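Local coordinates for protein Ypr154wp (PDB 1ZX6) that uses this SH3 domain for protein binding and, when overproduced, promotes de novo induction of the [PSI+] prion form of SUP35, at residues W37-G40 / R45-I48; L19-G24 / N52-A57. One frame throughout, in Å; residues are numbered along the deposited sequence.

Contact 1 of 2, residues W37-G40 / R45-I48; sequences WYKG and RTGI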
# COMPACT_ATOMS: atom_id res chain seq x y z
N TRP A 37 -3.95 -2.99 -8.16
CA TRP A 37 -2.63 -2.92 -7.55
C TRP A 37 -2.06 -1.51 -7.63
O TRP A 37 -2.08 -0.87 -8.72
CB TRP A 37 -1.67 -3.89 -8.24
CG TRP A 37 -2.00 -5.33 -7.93
CD1 TRP A 37 -2.83 -6.17 -8.62
CD2 TRP A 37 -1.48 -6.08 -6.84
NE1 TRP A 37 -2.88 -7.41 -8.01
CE2 TRP A 37 -2.05 -7.39 -6.92
CE3 TRP A 37 -0.59 -5.79 -5.81
CZ2 TRP A 37 -1.76 -8.39 -5.97
CZ3 TRP A 37 -0.31 -6.79 -4.86
CH2 TRP A 37 -0.89 -8.08 -4.96
N TYR A 38 -1.58 -1.03 -6.47
CA TYR A 38 -0.83 0.21 -6.32
C TYR A 38 0.64 -0.06 -5.93
O TYR A 38 0.95 -1.10 -5.32
CB TYR A 38 -1.46 1.08 -5.22
CG TYR A 38 -2.84 1.64 -5.50
CD1 TYR A 38 -3.42 1.55 -6.75
CD2 TYR A 38 -3.54 2.31 -4.48
CE1 TYR A 38 -4.70 2.06 -6.98
CE2 TYR A 38 -4.80 2.84 -4.72
CZ TYR A 38 -5.35 2.72 -5.97
OH TYR A 38 -6.60 3.22 -6.27
N LYS A 39 1.50 0.90 -6.26
CA LYS A 39 2.89 0.97 -5.83
C LYS A 39 3.03 2.10 -4.81
O LYS A 39 2.55 3.21 -5.01
CB LYS A 39 3.81 1.25 -7.02
CG LYS A 39 5.27 1.15 -6.71
CD LYS A 39 6.11 1.77 -7.83
CE LYS A 39 7.60 1.75 -7.46
NZ LYS A 39 7.93 0.49 -6.73
N GLY A 40 3.69 1.83 -3.70
CA GLY A 40 3.84 2.88 -2.69
C GLY A 40 5.01 2.62 -1.76
O GLY A 40 5.73 1.64 -1.93
N ARG A 45 10.07 1.24 3.30
CA ARG A 45 9.92 0.11 2.37
C ARG A 45 9.12 0.53 1.13
O ARG A 45 8.15 1.29 1.25
CB ARG A 45 9.17 -1.05 3.06
CG ARG A 45 9.93 -1.76 4.17
CD ARG A 45 9.00 -2.62 5.04
NE ARG A 45 7.99 -1.78 5.69
CZ ARG A 45 6.67 -1.86 5.50
NH1 ARG A 45 6.12 -2.76 4.69
NH2 ARG A 45 5.90 -1.00 6.14
N THR A 46 9.48 -0.01 -0.04
CA THR A 46 8.77 0.31 -1.29
C THR A 46 8.31 -1.01 -1.94
O THR A 46 9.06 -1.96 -2.01
CB THR A 46 9.65 1.09 -2.28
OG1 THR A 46 10.04 2.34 -1.70
CG2 THR A 46 8.93 1.35 -3.61
N GLY A 47 7.05 -1.07 -2.38
CA GLY A 47 6.56 -2.23 -3.09
C GLY A 47 5.12 -2.04 -3.53
O GLY A 47 4.58 -0.92 -3.49
N ILE A 48 4.49 -3.16 -3.88
CA ILE A 48 3.14 -3.15 -4.39
C ILE A 48 2.19 -3.84 -3.43
O ILE A 48 2.57 -4.74 -2.67
CB ILE A 48 3.06 -3.72 -5.83
CG1 ILE A 48 3.39 -5.20 -5.89
CG2 ILE A 48 4.00 -2.92 -6.77
CD1 ILE A 48 3.08 -5.81 -7.27
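Ile-48 lays its CG1-CD1 branch against the six-membered ring of Trp-37, CD1 coming 3.9 Å from CE3 at an oblique slant. The branch sits between its own backbone N and carbonyl carbon (chi1 67°), which sends CG2 the other way, to 4.2 Å from CB of Lys-39. One isoleucine thus touches two side chains, those of Trp-37 and Lys-39, on one face of the sheet, with Tyr-38 between them directed away. Ile-48 and Lys-39 form a non-hydrogen-bonded antiparallel pair. From there the lysine chain runs extended until chi4 (37°) bends its end over Thr-46, where NZ packs 3.4 Å from the methyl CG2.

The next pair, Gly-40 and Gly-47, is hydrogen-bonded: Gly-40 N reaches Gly-47 O at 2.9 Å and Gly-47 N returns to Gly-40 O at 3.0 Å, both nearly straight. CA-H...O contacts flank this pair of hydrogen bonds, the shortest from Ile-48 CA to Tyr-38 O at 3.1 Å.

This is the hairpin of strands 37-42 and 45-50 of the SH3 fold. Its chemistry implies a division of labour: backbone polar groups fix the register, while Trp-37, a tryptophan characteristic of SH3 peptide-binding surfaces, has an aliphatic neighbour slanting against the CE3/CZ3 side of its six-membered ring.

Contact 2 of 2, residues L19-G24 / N52-A57; sequences LGLKPG and NYVKPA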
# COMPACT_ATOMS: atom_id res chain seq x y z
N LEU A 19 4.58 -4.87 -0.70
CA LEU A 19 4.65 -3.96 0.45
C LEU A 19 3.61 -4.41 1.48
O LEU A 19 2.40 -4.16 1.33
CB LEU A 19 4.37 -2.53 -0.00
CG LEU A 19 4.35 -1.42 1.09
CD1 LEU A 19 5.71 -1.27 1.72
CD2 LEU A 19 3.84 -0.09 0.53
N GLY A 20 4.08 -5.04 2.54
CA GLY A 20 3.21 -5.44 3.63
C GLY A 20 2.58 -4.23 4.28
O GLY A 20 3.18 -3.13 4.31
N LEU A 21 1.37 -4.40 4.80
CA LEU A 21 0.58 -3.32 5.39
C LEU A 21 -0.08 -3.76 6.71
O LEU A 21 -0.56 -4.88 6.81
CB LEU A 21 -0.52 -2.85 4.41
CG LEU A 21 -0.20 -2.36 3.00
CD1 LEU A 21 -1.52 -2.15 2.24
CD2 LEU A 21 0.62 -1.09 3.02
N LYS A 22 -0.10 -2.89 7.69
CA LYS A 22 -0.86 -3.17 8.93
C LYS A 22 -1.90 -2.06 8.99
O LYS A 22 -1.65 -0.96 8.55
CB LYS A 22 0.03 -3.18 10.17
CG LYS A 22 1.04 -4.34 10.16
CD LYS A 22 1.40 -4.86 11.54
CE LYS A 22 0.37 -5.84 12.07
NZ LYS A 22 0.84 -6.53 13.32
N PRO A 23 -3.07 -2.34 9.54
CA PRO A 23 -4.06 -1.26 9.60
C PRO A 23 -3.55 -0.01 10.32
O PRO A 23 -2.93 -0.14 11.40
CB PRO A 23 -5.21 -1.90 10.40
CG PRO A 23 -5.03 -3.36 10.20
CD PRO A 23 -3.56 -3.58 10.15
N GLY A 24 -3.77 1.15 9.73
CA GLY A 24 -3.33 2.42 10.27
C GLY A 24 -2.10 2.96 9.55
O GLY A 24 -1.79 4.13 9.69
N ASN A 52 -7.57 -2.32 -2.71
CA ASN A 52 -8.71 -2.38 -1.81
C ASN A 52 -8.34 -2.57 -0.31
O ASN A 52 -9.24 -2.62 0.53
CB ASN A 52 -9.73 -3.45 -2.26
CG ASN A 52 -9.23 -4.88 -2.14
OD1 ASN A 52 -8.03 -5.12 -1.98
ND2 ASN A 52 -10.16 -5.86 -2.19
N TYR A 53 -7.05 -2.62 0.01
CA TYR A 53 -6.57 -2.59 1.40
C TYR A 53 -6.53 -1.18 2.02
O TYR A 53 -6.34 -1.03 3.23
CB TYR A 53 -5.17 -3.26 1.50
CG TYR A 53 -5.24 -4.75 1.51
CD1 TYR A 53 -5.24 -5.46 2.73
CD2 TYR A 53 -5.36 -5.47 0.33
CE1 TYR A 53 -5.36 -6.81 2.74
CE2 TYR A 53 -5.50 -6.85 0.35
CZ TYR A 53 -5.46 -7.51 1.56
OH TYR A 53 -5.60 -8.87 1.61
N VAL A 54 -6.68 -0.14 1.20
CA VAL A 54 -6.49 1.25 1.66
C VAL A 54 -7.63 2.21 1.34
O VAL A 54 -8.46 1.93 0.47
CB VAL A 54 -5.19 1.88 1.04
CG1 VAL A 54 -3.97 1.05 1.39
CG2 VAL A 54 -5.30 2.03 -0.47
N LYS A 55 -7.63 3.36 2.05
CA LYS A 55 -8.54 4.48 1.80
C LYS A 55 -7.72 5.77 1.67
O LYS A 55 -6.53 5.79 2.04
CB LYS A 55 -9.57 4.63 2.93
CG LYS A 55 -8.97 4.82 4.33
CD LYS A 55 -10.01 5.29 5.33
CE LYS A 55 -9.36 5.65 6.68
NZ LYS A 55 -10.38 6.18 7.65
N PRO A 56 -8.34 6.84 1.14
CA PRO A 56 -7.64 8.12 1.04
C PRO A 56 -7.21 8.65 2.42
O PRO A 56 -7.87 8.38 3.44
CB PRO A 56 -8.67 9.06 0.40
CG PRO A 56 -9.57 8.16 -0.32
CD PRO A 56 -9.69 6.95 0.57
N ALA A 57 -6.09 9.35 2.44
CA ALA A 57 -5.65 10.04 3.65
C ALA A 57 -5.42 11.52 3.36
O ALA A 57 -6.06 12.38 3.95
CB ALA A 57 -4.38 9.40 4.21
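Leu-21 meets Tyr-53 and Val-54 through a single methyl group, CD1, and these three residues make up the whole contact. CD1 lies 3.9 Å from CB of Tyr-53 and 4.1 Å from CG1 of Val-54, so it bridges two consecutive residues where the 3-10 turn gives way to strand 54-56. The leucine points its side chain at the other segment, with CG anti to its carbonyl carbon (chi1 -57°) and the chain then extended to CD1 (chi2 172°).

Tyr-53 presents the root of its side chain here. The aromatic ring is carried on past the leucine, crossing it obliquely, and meets the ring of Phe-11 with the two planes inclined at about 55°. Val-54 arrives from another direction, its side chain roughly perpendicular to that of Leu-21. Its CG1 is the branch that touches. All the meeting atoms are aliphatic carbons, and the contact is a small piece of hydrophobic packing.

In an SH3 domain, the long segment before strand 26-32 is the RT loop, and the 3-10 turn leads into the last strand. The contact joins the returning arm of that loop to this turn and the start of strand 54-56. Tyr-53 is at the position of the tyrosine that in related SH3 domains lines the proline-rich peptide groove, so Leu-21 packs behind a probable ligand-binding residue. Around them, Leu-21 also touches Ala-7 of strand 4-7, Val-27 of strand 26-32 and Phe-49 of strand 45-50, while Val-54 lies against Val-5 and the same Phe-49.

From the N terminus, the chain leaves strand 4-7, makes the long RT loop and reaches 19-24, the first half of contact 2. It then runs through strand 26-32 into 37-40, and contact 1 closes the short hairpin to 45-48 before 52-57 completes contact 2. The local hairpin therefore falls wholly within the longer closure, without crossing it. The two contacts lie on opposite sides of the domain centre, yet they are joined directly: Leu-19 N is 2.8 Å from Ile-48 O, and Arg-45 NH1 is 3.0 Å from Gly-20 O. Together they tie the RT loop to the hairpin and to the C-terminal strand.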